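Local coordinates for uncharacterized protein (Mycobacterium tuberculosis CAS/NITR204, PDB 5VYQ) that probably transfers a formyl group from a tetrahydrofolate cofactor to the sugar amine of dTDP-4-amino-4,6-dideoxyglucose, which is bound here together with folinic acid, at residues D46-Q51 and E74-V79; V38-R43 and E172-I177; I26-D29 and A33-L36; S81-Q86 and D164-L169. All blocks are in the same frame, centred on the assembly; numbering follows the deposited sequence.

Contact 1 of 4, residues D46-Q51 and E74-V79. With NA (sodium ion), chain L; NA (sodium ion), chain G; NA (sodium ion), chain H.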
# COMPACT_ATOMS: atom_id res chain seq x y z
N ASP A 46 -3.43 32.61 32.53
CA ASP A 46 -4.06 33.63 31.71
C ASP A 46 -3.82 33.27 30.23
O ASP A 46 -3.06 33.95 29.55
CB ASP A 46 -3.48 35.01 32.06
CG ASP A 46 -4.38 36.17 31.59
OD1 ASP A 46 -5.47 35.90 31.02
OD2 ASP A 46 -3.96 37.35 31.74
N MET A 47 -4.51 32.24 29.76
CA MET A 47 -4.37 31.72 28.41
C MET A 47 -5.71 31.27 27.91
O MET A 47 -6.33 30.44 28.57
CB MET A 47 -3.38 30.54 28.43
CG MET A 47 -3.22 29.84 27.10
SD MET A 47 -2.05 28.47 27.20
CE MET A 47 -0.56 29.43 27.27
N ASP A 48 -6.13 31.80 26.75
CA ASP A 48 -7.36 31.37 26.07
C ASP A 48 -7.04 30.54 24.83
O ASP A 48 -6.05 30.85 24.15
CB ASP A 48 -8.11 32.62 25.62
CG ASP A 48 -8.66 33.42 26.77
OD1 ASP A 48 -8.75 32.89 27.89
OD2 ASP A 48 -8.91 34.62 26.59
N VAL A 49 -7.89 29.56 24.52
CA VAL A 49 -7.70 28.65 23.41
C VAL A 49 -8.97 28.64 22.56
O VAL A 49 -10.09 28.34 23.02
CB VAL A 49 -7.34 27.23 23.90
CG1 VAL A 49 -7.28 26.28 22.73
CG2 VAL A 49 -6.02 27.25 24.66
N TYR A 50 -8.80 29.00 21.30
CA TYR A 50 -9.85 29.00 20.31
C TYR A 50 -9.41 28.36 19.01
O TYR A 50 -8.22 28.23 18.73
CB TYR A 50 -10.23 30.43 19.96
CG TYR A 50 -10.95 31.21 20.97
CD1 TYR A 50 -10.29 32.02 21.87
CD2 TYR A 50 -12.34 31.30 20.89
CE1 TYR A 50 -10.98 32.80 22.78
CE2 TYR A 50 -13.04 32.08 21.78
CZ TYR A 50 -12.36 32.81 22.72
OH TYR A 50 -13.11 33.62 23.53
N GLN A 51 -10.40 27.91 18.24
CA GLN A 51 -10.15 27.54 16.88
C GLN A 51 -10.65 28.61 15.95
O GLN A 51 -11.38 29.51 16.36
CB GLN A 51 -10.73 26.17 16.56
CG GLN A 51 -12.24 26.16 16.46
CD GLN A 51 -12.77 24.79 16.06
OE1 GLN A 51 -12.21 24.08 15.24
NE2 GLN A 51 -13.86 24.42 16.67
N GLU A 74 -5.99 44.58 21.52
CA GLU A 74 -6.22 45.26 22.80
C GLU A 74 -6.02 44.34 24.02
O GLU A 74 -5.34 44.73 24.99
CB GLU A 74 -7.63 45.84 22.84
CG GLU A 74 -8.07 46.48 24.15
CD GLU A 74 -9.55 46.84 24.10
OE1 GLU A 74 -10.35 46.18 24.77
OE2 GLU A 74 -9.91 47.79 23.36
N ARG A 75 -6.58 43.15 23.96
CA ARG A 75 -6.71 42.28 25.12
C ARG A 75 -5.56 41.33 25.40
O ARG A 75 -5.47 40.83 26.54
CB ARG A 75 -7.98 41.49 24.99
CG ARG A 75 -9.12 42.50 25.03
CD ARG A 75 -10.42 41.82 24.76
NE ARG A 75 -11.43 42.86 24.58
CZ ARG A 75 -12.63 42.66 24.06
NH1 ARG A 75 -13.01 41.44 23.68
NH2 ARG A 75 -13.43 43.72 23.90
N TYR A 76 -4.76 41.01 24.38
CA TYR A 76 -3.70 40.03 24.57
C TYR A 76 -2.32 40.64 24.42
O TYR A 76 -2.17 41.63 23.74
CB TYR A 76 -3.86 38.84 23.63
CG TYR A 76 -5.13 38.06 23.84
CD1 TYR A 76 -5.21 37.06 24.79
CD2 TYR A 76 -6.25 38.33 23.09
CE1 TYR A 76 -6.37 36.36 25.00
CE2 TYR A 76 -7.43 37.64 23.31
CZ TYR A 76 -7.50 36.65 24.26
OH TYR A 76 -8.69 35.95 24.39
N ASP A 77 -1.34 40.02 25.08
CA ASP A 77 0.05 40.40 24.99
C ASP A 77 0.79 39.54 23.98
O ASP A 77 1.88 39.92 23.56
CB ASP A 77 0.74 40.28 26.34
CG ASP A 77 0.05 41.16 27.40
OD1 ASP A 77 -0.15 42.37 27.13
OD2 ASP A 77 -0.29 40.58 28.45
N LEU A 78 0.28 38.36 23.67
CA LEU A 78 0.97 37.39 22.81
C LEU A 78 -0.10 36.53 22.14
O LEU A 78 -1.05 36.08 22.79
CB LEU A 78 1.86 36.51 23.67
CG LEU A 78 2.50 35.27 23.03
CD1 LEU A 78 3.43 35.70 21.88
CD2 LEU A 78 3.26 34.40 24.02
N VAL A 79 0.02 36.31 20.84
CA VAL A 79 -0.90 35.43 20.14
C VAL A 79 -0.06 34.28 19.56
O VAL A 79 0.90 34.50 18.84
CB VAL A 79 -1.66 36.17 19.01
CG1 VAL A 79 -2.60 35.25 18.28
CG2 VAL A 79 -2.46 37.31 19.60
NA NA L . -15.60 34.34 23.31
NA NA G . -1.85 43.89 23.20
NA NA H . -1.50 41.00 30.67
O HOH W 1 -0.40 43.99 25.09
O HOH W 2 -2.21 45.93 23.96
O HOH W 3 -0.29 44.59 21.74
O HOH W 4 -2.40 40.49 32.79
O HOH W 5 -3.10 42.17 30.04

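Contact 2 of 4, residues V38-R43 and E172-I177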
# COMPACT_ATOMS: atom_id res chain seq x y z
N VAL A 38 -4.06 22.88 25.41
CA VAL A 38 -4.78 22.56 26.65
C VAL A 38 -3.80 22.23 27.76
O VAL A 38 -3.92 22.65 28.92
CB VAL A 38 -5.80 21.42 26.42
CG1 VAL A 38 -6.30 20.82 27.74
CG2 VAL A 38 -6.93 21.95 25.57
N ASP A 39 -2.79 21.45 27.45
CA ASP A 39 -1.76 21.13 28.43
C ASP A 39 -1.02 22.36 28.89
O ASP A 39 -0.70 22.49 30.07
CB ASP A 39 -0.74 20.14 27.88
CG ASP A 39 -1.27 18.75 27.83
OD1 ASP A 39 -2.33 18.49 28.44
OD2 ASP A 39 -0.61 17.93 27.18
N LEU A 40 -0.75 23.29 27.97
CA LEU A 40 -0.09 24.52 28.36
C LEU A 40 -0.94 25.39 29.29
O LEU A 40 -0.42 26.15 30.13
CB LEU A 40 0.30 25.38 27.16
CG LEU A 40 1.51 24.97 26.34
CD1 LEU A 40 1.63 26.01 25.23
CD2 LEU A 40 2.79 25.02 27.18
N GLN A 41 -2.25 25.30 29.11
CA GLN A 41 -3.19 26.02 29.97
C GLN A 41 -3.07 25.61 31.43
O GLN A 41 -3.38 26.41 32.32
CB GLN A 41 -4.61 25.81 29.50
CG GLN A 41 -5.02 26.77 28.42
CD GLN A 41 -6.50 26.56 28.09
OE1 GLN A 41 -6.94 25.43 27.91
NE2 GLN A 41 -7.27 27.62 28.02
N ALA A 42 -2.60 24.39 31.69
CA ALA A 42 -2.29 24.00 33.07
C ALA A 42 -1.01 24.67 33.58
O ALA A 42 -0.82 24.87 34.76
CB ALA A 42 -2.18 22.48 33.13
N ARG A 43 -0.12 25.06 32.69
CA ARG A 43 1.14 25.70 33.05
C ARG A 43 1.05 27.24 33.09
O ARG A 43 2.04 27.93 33.41
CB ARG A 43 2.16 25.33 31.96
CG ARG A 43 3.62 25.41 32.36
CD ARG A 43 4.44 24.85 31.22
NE ARG A 43 5.75 25.48 31.32
CZ ARG A 43 6.85 25.15 30.64
NH1 ARG A 43 7.98 25.87 30.87
NH2 ARG A 43 6.84 24.12 29.79
N GLU A 172 9.87 22.79 26.06
CA GLU A 172 11.18 23.34 26.36
C GLU A 172 11.26 24.85 26.35
O GLU A 172 11.88 25.44 27.26
CB GLU A 172 12.19 22.87 25.32
CG GLU A 172 12.56 21.40 25.41
CD GLU A 172 13.38 20.88 24.24
OE1 GLU A 172 13.29 19.64 23.97
OE2 GLU A 172 14.12 21.69 23.65
N HIS A 173 10.67 25.48 25.32
CA HIS A 173 10.85 26.89 25.10
C HIS A 173 9.72 27.80 25.59
O HIS A 173 9.78 28.99 25.34
CB HIS A 173 11.17 27.18 23.63
CG HIS A 173 12.45 26.57 23.20
ND1 HIS A 173 13.67 27.17 23.47
CD2 HIS A 173 12.73 25.40 22.59
CE1 HIS A 173 14.63 26.41 22.99
NE2 HIS A 173 14.09 25.33 22.46
N PHE A 174 8.70 27.25 26.23
CA PHE A 174 7.50 28.01 26.55
C PHE A 174 7.83 29.26 27.36
O PHE A 174 7.36 30.35 27.06
CB PHE A 174 6.51 27.19 27.33
CG PHE A 174 5.31 28.00 27.74
CD1 PHE A 174 4.43 28.45 26.77
CD2 PHE A 174 5.14 28.43 29.04
CE1 PHE A 174 3.33 29.23 27.11
CE2 PHE A 174 4.05 29.23 29.39
CZ PHE A 174 3.13 29.61 28.43
N ASP A 175 8.67 29.12 28.40
CA ASP A 175 8.93 30.32 29.20
C ASP A 175 9.49 31.45 28.34
O ASP A 175 9.09 32.61 28.51
CB ASP A 175 9.90 30.06 30.37
CG ASP A 175 9.35 29.12 31.42
OD1 ASP A 175 8.18 28.71 31.35
OD2 ASP A 175 10.14 28.81 32.35
N ALA A 176 10.46 31.15 27.47
CA ALA A 176 11.08 32.19 26.64
C ALA A 176 10.06 32.81 25.68
O ALA A 176 10.07 34.01 25.40
CB ALA A 176 12.28 31.66 25.87
N ILE A 177 9.19 31.95 25.16
CA ILE A 177 8.16 32.38 24.26
C ILE A 177 7.21 33.33 24.96
O ILE A 177 6.89 34.43 24.47
CB ILE A 177 7.40 31.19 23.66
CG1 ILE A 177 8.31 30.40 22.73
CG2 ILE A 177 6.17 31.65 22.84
CD1 ILE A 177 7.86 28.97 22.49
O HOH W 6 10.13 26.73 29.34
O HOH W 7 6.54 28.05 33.20

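Contact 3 of 4, residues I26-D29 and A33-L36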
# COMPACT_ATOMS: atom_id res chain seq x y z
N ILE A 26 -4.18 31.47 22.15
CA ILE A 26 -3.80 30.40 21.22
C ILE A 26 -4.95 30.16 20.25
O ILE A 26 -6.08 29.93 20.69
CB ILE A 26 -3.42 29.10 21.91
CG1 ILE A 26 -2.30 29.40 22.92
CG2 ILE A 26 -2.98 28.08 20.85
CD1 ILE A 26 -1.67 28.16 23.52
N LEU A 27 -4.63 30.22 18.97
CA LEU A 27 -5.54 29.86 17.88
C LEU A 27 -5.00 28.55 17.34
O LEU A 27 -3.83 28.42 16.96
CB LEU A 27 -5.57 30.96 16.83
CG LEU A 27 -6.38 32.15 17.40
CD1 LEU A 27 -5.82 33.43 16.83
CD2 LEU A 27 -7.82 31.86 17.01
N THR A 28 -5.87 27.55 17.24
CA THR A 28 -5.47 26.22 16.78
C THR A 28 -6.60 25.49 16.05
O THR A 28 -7.75 25.51 16.50
CB THR A 28 -5.01 25.40 18.00
OG1 THR A 28 -4.54 24.11 17.59
CG2 THR A 28 -6.08 25.26 19.06
N ASP A 29 -6.27 24.86 14.94
CA ASP A 29 -7.23 24.13 14.12
C ASP A 29 -6.85 22.65 13.94
O ASP A 29 -7.36 21.97 13.04
CB ASP A 29 -7.36 24.79 12.74
CG ASP A 29 -8.09 26.11 12.81
OD1 ASP A 29 -9.04 26.22 13.61
OD2 ASP A 29 -7.71 27.03 12.05
N ALA A 33 -2.27 19.76 18.10
CA ALA A 33 -1.78 21.05 18.57
C ALA A 33 -2.76 21.58 19.62
O ALA A 33 -2.38 22.26 20.56
CB ALA A 33 -1.63 22.01 17.42
N HIS A 34 -4.04 21.25 19.47
CA HIS A 34 -5.01 21.74 20.44
C HIS A 34 -4.80 21.07 21.81
O HIS A 34 -4.87 21.69 22.87
CB HIS A 34 -6.42 21.48 19.94
CG HIS A 34 -7.45 21.79 20.97
ND1 HIS A 34 -7.95 20.83 21.81
CD2 HIS A 34 -8.03 22.95 21.34
CE1 HIS A 34 -8.83 21.37 22.63
NE2 HIS A 34 -8.89 22.67 22.37
N ALA A 35 -4.53 19.77 21.79
CA ALA A 35 -4.22 19.06 23.04
C ALA A 35 -3.00 19.62 23.73
O ALA A 35 -2.94 19.71 24.95
CB ALA A 35 -4.04 17.56 22.78
N LEU A 36 -2.00 20.01 22.95
CA LEU A 36 -0.83 20.66 23.52
C LEU A 36 -1.19 22.02 24.14
O LEU A 36 -0.75 22.32 25.26
CB LEU A 36 0.22 20.83 22.42
CG LEU A 36 1.53 21.55 22.73
CD1 LEU A 36 2.29 20.83 23.83
CD2 LEU A 36 2.39 21.59 21.49

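Contact 4 of 4, residues S81-Q86 and D164-L169. With 0FX (dTDP-4-amino-4,6-dideoxyglucose), chain D; FON (N-{[4-({[(6R)-2-amino-5-formyl-4-oxo-1,4,5,6,7,8-hexahydropteridin-6-yl]methyl}amino)phenyl]carbonyl}-L-glutamic acid), chain C.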
# COMPACT_ATOMS: atom_id res chain seq x y z
N SER A 81 -0.12 30.89 17.08
CA SER A 81 -0.72 30.01 16.08
C SER A 81 -0.19 28.60 16.31
O SER A 81 0.99 28.31 16.08
CB SER A 81 -0.39 30.49 14.67
OG SER A 81 -0.61 29.48 13.68
N PHE A 82 -1.08 27.73 16.81
CA PHE A 82 -0.83 26.31 16.94
C PHE A 82 -1.55 25.65 15.78
O PHE A 82 -2.60 25.05 15.94
CB PHE A 82 -1.29 25.82 18.32
CG PHE A 82 -0.29 25.99 19.44
CD1 PHE A 82 0.64 26.99 19.45
CD2 PHE A 82 -0.32 25.13 20.52
CE1 PHE A 82 1.52 27.14 20.51
CE2 PHE A 82 0.57 25.26 21.58
CZ PHE A 82 1.47 26.30 21.60
N HIS A 83 -0.97 25.83 14.57
CA HIS A 83 -1.58 25.32 13.36
C HIS A 83 -2.95 25.96 13.13
O HIS A 83 -3.94 25.26 12.84
CB HIS A 83 -1.78 23.80 13.34
CG HIS A 83 -0.57 22.94 13.57
ND1 HIS A 83 -0.51 21.66 13.06
CD2 HIS A 83 0.57 23.11 14.29
CE1 HIS A 83 0.61 21.08 13.46
NE2 HIS A 83 1.29 21.95 14.18
N CYS A 84 -3.04 27.27 13.29
CA CYS A 84 -4.22 28.00 12.88
C CYS A 84 -4.24 28.11 11.37
O CYS A 84 -3.26 28.55 10.76
CB CYS A 84 -4.17 29.42 13.49
SG CYS A 84 -5.57 30.44 13.04
N LYS A 85 -5.36 27.76 10.75
CA LYS A 85 -5.45 27.77 9.29
C LYS A 85 -5.81 29.14 8.73
O LYS A 85 -5.54 29.39 7.54
CB LYS A 85 -6.45 26.71 8.76
CG LYS A 85 -6.01 25.28 8.97
CD LYS A 85 -5.29 24.67 7.76
CE LYS A 85 -4.94 23.18 7.84
NZ LYS A 85 -5.99 22.29 8.41
N GLN A 86 -6.33 30.02 9.58
CA GLN A 86 -6.72 31.37 9.16
C GLN A 86 -5.49 32.29 9.13
O GLN A 86 -4.80 32.41 10.14
CB GLN A 86 -7.74 31.92 10.14
CG GLN A 86 -8.23 33.30 9.69
CD GLN A 86 -9.49 33.75 10.42
OE1 GLN A 86 -9.72 33.39 11.58
NE2 GLN A 86 -10.26 34.63 9.76
N ASP A 164 5.31 14.76 18.05
CA ASP A 164 6.08 14.53 19.29
C ASP A 164 7.15 15.62 19.43
O ASP A 164 7.34 16.14 20.52
CB ASP A 164 6.78 13.17 19.29
CG ASP A 164 5.81 11.99 19.42
OD1 ASP A 164 4.72 12.16 19.95
OD2 ASP A 164 6.16 10.89 18.96
N ILE A 165 7.82 15.97 18.35
CA ILE A 165 8.83 17.02 18.36
C ILE A 165 8.22 18.36 18.70
O ILE A 165 8.82 19.17 19.43
CB ILE A 165 9.64 17.07 17.05
CG1 ILE A 165 10.44 15.78 16.93
CG2 ILE A 165 10.45 18.34 16.98
CD1 ILE A 165 11.10 15.58 15.57
N GLU A 166 7.02 18.64 18.21
CA GLU A 166 6.41 19.90 18.47
C GLU A 166 6.14 20.03 19.96
O GLU A 166 6.40 21.10 20.53
CB GLU A 166 5.09 19.98 17.69
CG GLU A 166 4.40 21.28 17.78
CD GLU A 166 3.28 21.39 16.72
OE1 GLU A 166 2.20 21.46 17.25
OE2 GLU A 166 3.44 21.35 15.49
N ARG A 167 5.64 18.96 20.56
CA ARG A 167 5.34 18.99 21.99
C ARG A 167 6.63 19.20 22.80
O ARG A 167 6.66 20.05 23.71
CB ARG A 167 4.64 17.70 22.40
CG ARG A 167 4.59 17.48 23.92
CD ARG A 167 3.76 16.27 24.29
NE ARG A 167 2.35 16.52 23.99
CZ ARG A 167 1.51 17.17 24.82
NH1 ARG A 167 0.24 17.37 24.42
NH2 ARG A 167 1.95 17.63 26.02
N GLU A 168 7.71 18.51 22.40
CA GLU A 168 9.01 18.63 23.07
C GLU A 168 9.52 20.08 23.01
O GLU A 168 9.95 20.69 23.99
CB GLU A 168 10.01 17.61 22.46
CG GLU A 168 9.69 16.20 22.98
CD GLU A 168 10.27 14.95 22.32
OE1 GLU A 168 11.06 14.96 21.35
OE2 GLU A 168 9.90 13.87 22.82
N LEU A 169 9.50 20.65 21.81
CA LEU A 169 10.07 21.95 21.59
C LEU A 169 9.29 23.06 22.27
O LEU A 169 9.84 24.00 22.85
CB LEU A 169 10.17 22.13 20.08
CG LEU A 169 11.18 23.11 19.58
CD1 LEU A 169 12.59 22.69 19.98
CD2 LEU A 169 11.00 23.23 18.06
O4P 0FX D . -0.45 19.88 10.29
P2 0FX D . -1.48 20.88 9.88
O3P 0FX D . -2.36 21.44 10.97
O1G 0FX D . -0.59 21.95 9.06
C1G 0FX D . -1.13 22.77 8.03
C2G 0FX D . 0.05 23.21 7.16
O2G 0FX D . 0.69 22.01 6.71
C3G 0FX D . 1.05 24.01 8.02
O3G 0FX D . 2.27 24.29 7.29
C4G 0FX D . 0.34 25.22 8.60
N4A 0FX D . 1.33 25.91 9.47
C5G 0FX D . -0.89 24.75 9.38
C6G 0FX D . -1.75 25.97 9.69
O5G 0FX D . -1.77 23.90 8.63
OPP 0FX D . -2.41 20.31 8.69
P 0FX D . -3.59 19.21 8.74
O1P 0FX D . -4.61 19.68 7.77
O2P 0FX D . -3.91 18.89 10.17
O5 0FX D . -2.92 17.88 8.14
C5 0FX D . -1.97 17.14 8.87
C4 0FX D . -1.28 16.16 7.93
O4 0FX D . -2.26 15.24 7.46
C3 0FX D . -0.69 16.73 6.64
O3 0FX D . 0.64 17.22 6.86
C2 0FX D . -0.68 15.58 5.66
C1 0FX D . -1.93 14.86 6.12
N11 0FX D . -3.08 15.16 5.27
C61 0FX D . -4.09 15.99 5.62
C51 0FX D . -5.17 16.20 4.78
C5A 0FX D . -6.25 17.16 5.19
C21 0FX D . -3.25 14.42 4.10
O21 0FX D . -2.30 13.57 3.78
N31 0FX D . -4.27 14.60 3.26
C41 0FX D . -5.26 15.45 3.62
O41 0FX D . -6.29 15.59 2.77
N1 FON C . -0.47 34.30 9.19
C2 FON C . 0.61 34.84 8.64
NA2 FON C . 0.60 36.17 8.36
N3 FON C . 1.67 34.06 8.36
C4 FON C . 1.71 32.73 8.62
O4 FON C . 2.73 32.05 8.38
C4A FON C . 0.53 32.12 9.26
N5 FON C . 0.37 30.75 9.55
C6 FON C . -1.03 30.29 9.57
C7 FON C . -1.78 31.16 10.58
N8 FON C . -1.67 32.54 10.17
C8A FON C . -0.58 33.01 9.54
C9 FON C . -1.69 30.28 8.18
N10 FON C . -1.03 29.28 7.35
C11 FON C . -2.05 28.48 3.39
C12 FON C . -0.96 27.85 4.00
C13 FON C . -0.64 28.13 5.32
C14 FON C . -1.40 29.03 6.06
C15 FON C . -2.48 29.67 5.47
C16 FON C . -2.80 29.40 4.14
C FON C . -2.38 28.15 1.93
O FON C . -1.85 27.20 1.32
N FON C . -3.29 28.92 1.33
CA FON C . -3.79 28.68 -0.03
CB FON C . -5.32 28.54 -0.07
CG FON C . -5.75 27.38 0.82
CD FON C . -7.14 26.81 0.60
OE1 FON C . -7.68 26.95 -0.52
OE2 FON C . -7.69 26.16 1.53
CT FON C . -3.32 29.78 -0.92
O1 FON C . -3.35 29.53 -2.15
O2 FON C . -2.91 30.86 -0.42
CP1 FON C . 1.36 29.99 9.74
O3 FON C . 1.22 28.79 9.97

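Contact 1 of 4, residues D46-Q51 and E74-V79
Asp-48, on the edge strand 47-50, reaches Tyr-76 in the turn between helix 65-75 and strand 78-82; the backbones stay apart and side chains span the gap across the intervening strand 24-28. The main link is one short hydrogen bond, in which Tyr-76 OH donates to Asp-48 OD2 at 2.6 Å. The acceptor uses its anti lone pair, the one turned away from OD1, and lies in the plane of the phenol ring at its edge. Carboxylate and ring are almost perpendicular, 86° apart, and the two side chains cross rather than run alongside. Tyr-50 CE1 packs obliquely near Tyr-76 OH, at 4.2 Å. With its CG anti to the carbonyl carbon (chi1 -62°), the Tyr-76 side chain touches Leu-25 of the middle strand, as does that of Tyr-50. This is the 2-1-3 strand order of a Rossmann-like half sheet, bridged here over its central member at the domain's periphery. Three sodium ions lie around these two segments. Tyr-50 OH binds one at 2.6 Å, in the plane of its ring. Tyr-76 O binds a second at 2.4 Å, together with Val-73 O and three waters, one of which also donates to Asp-77 OD1. A third takes Asp-77 OD2 at 2.6 Å, along with Met-21 O and Thr-23 OG1, and its charge probably eases the proximity of the carboxylates of Asp-46 and Asp-77.

Contact 2 of 4, residues V38-R43 and E172-I177
Phe-174 is the hub of the contact, placed between Leu-40 and Arg-43 of the other helix. The local axes of 38-43 and 172-177 stay 12.0 Å apart and cross at -61°, a separation filled by long side chains rather than by backbone. Phe-174, its CG anti to the backbone N (chi1 176°), extends across the gap. Leu-40 slides past it in the opposite direction and sets CD2 over a ring face, 4.2 Å from the centroid of Phe-174, a CH-pi contact. Arg-43, from the same side as Leu-40, runs past the ring with an extended chain, and its guanidinium lies with one face over Phe-174 CB, 3.8 Å from the plane. The edge of the guanidinium makes the polar part of the contact. Arg-43 NH1 makes a salt bridge of 2.9 Å with Asp-175 OD1, which it approaches from well above the carboxylate plane, 58° out of it. Two waters reinforce this oblique bond: one accepts from Arg-43 NH1 and joins it to Glu-172 O and Asp-175 N, while the other donates to Asp-175 OD1 at 2.6 Å and accepts from Arg-43 NE. Arg-43 NH2 also bonds Leu-171 O. Helices 31-43 and 155-179 thus pack together on one face of the central sheet, where Met-47 of strand 47-50 touches both Leu-40 and Phe-174, and Phe-82 of strand 78-82 meets Leu-40.

Contact 3 of 4, residues I26-D29 and A33-L36
Thr-28 at the end of strand 24-28 packs against Ala-33 and His-34 in the first turn of helix 31-43, the opening bend of a beta-alpha-beta unit that continues into strand 47-50. As a worked example of how such a unit is sealed at its first corner, the contact rests on one branched side chain. The two backbones come closest at Thr-28 and His-34, whose CA atoms are 5.8 Å apart. On the tight, buried side, Thr-28 OG1 lies 3.6 Å from Ala-33 CB and only 3.5 Å from His-34 N, yet the angle at that amide is too poor for a hydrogen bond. The hydroxyl is satisfied instead by Phe-82 O, a bond that ties strand 24-28 to the neighbouring strand 78-82, and it only packs against the helix. Ala-33 CB faces the strand from the helix, and its side chain also meets Phe-82 and Glu-166. The other side is looser: His-34 is partly exposed, its side chain touching Leu-57 and Val-60 of a loop and Val-49 of the edge strand. With OG1 of Thr-28 anti to the backbone N (chi1 -177°), Thr-28 CG2 takes the place between N and the carbonyl carbon, and there it meets the edge of the imidazole in plane, 3.8 Å from His-34 CD2.

Contact 4 of 4, residues S81-Q86 and D164-L169
His-83 and Glu-166 meet head-on. His-83 NE2 donates to Glu-166 OE2 at 2.6 Å, nearly straight at 167°, with the acceptor in the plane of the imidazole and offering its syn lone pair. Ring and carboxylate are nevertheless turned 67° against each other. On the far edge of the same ring, His-83 ND1 donates to O3P of the dTDP-sugar diphosphate at 2.8 Å, so the imidazole is fixed at both nitrogens and held between helix 155-179 and the ligand. Glu-166 reaches it with an extended chain, its CG anti to the backbone N, and rests on Ala-33 along the way. Further along the loop, Lys-85 NZ bonds the other phosphate through O1P at 3.0 Å, its chain bent to get there. The backbone serves the folate: Gln-86 O accepts a weak bond from FON N8, and Cys-84 O lies 3.0 Å from FON C7. A second shell shapes this loop. His-83 adopts backbone angles of the left-handed region, its backbone bonds that of Asp-29, and Asp-29 OD2 takes the amide of Lys-85; Ser-81 OG is bonded to Asn-100 and weakly to Cys-84 N. The sugar amine 0FX N4A and the N5-bound formyl carbon FON CP1 lie 4.1 Å apart, so the two ligands sit side by side in one cleft; folinic acid probably stands in for the N10-formyl donor. The arrangement belongs to the active-site cleft of a sugar N-formyltransferase, where the loop after strand 78-82 of the Rossmann-like sheet touches both the nucleotide-linked sugar and the folate.

In the fold
From the N terminus, contact 3 closes first, a tight loop turning strand 24-28 into helix 31-43 before any other contact opens. The far half of that helix then opens contact 2, the longest closure, which is completed only near the end of helix 155-179. Nested within it are contact 1, joining 46-51 to 74-79 at the sheet edge, and contact 4, joining 81-86 to 164-169 at the active site; these two follow in series, and none cross. Strand 78-82 is shared by contacts 1 and 4, helix 31-43 by 2 and 3, and helix 155-179 by 2 and 4. A salt bridge between Asp-39 and Arg-167 couples contact 2 to contact 4.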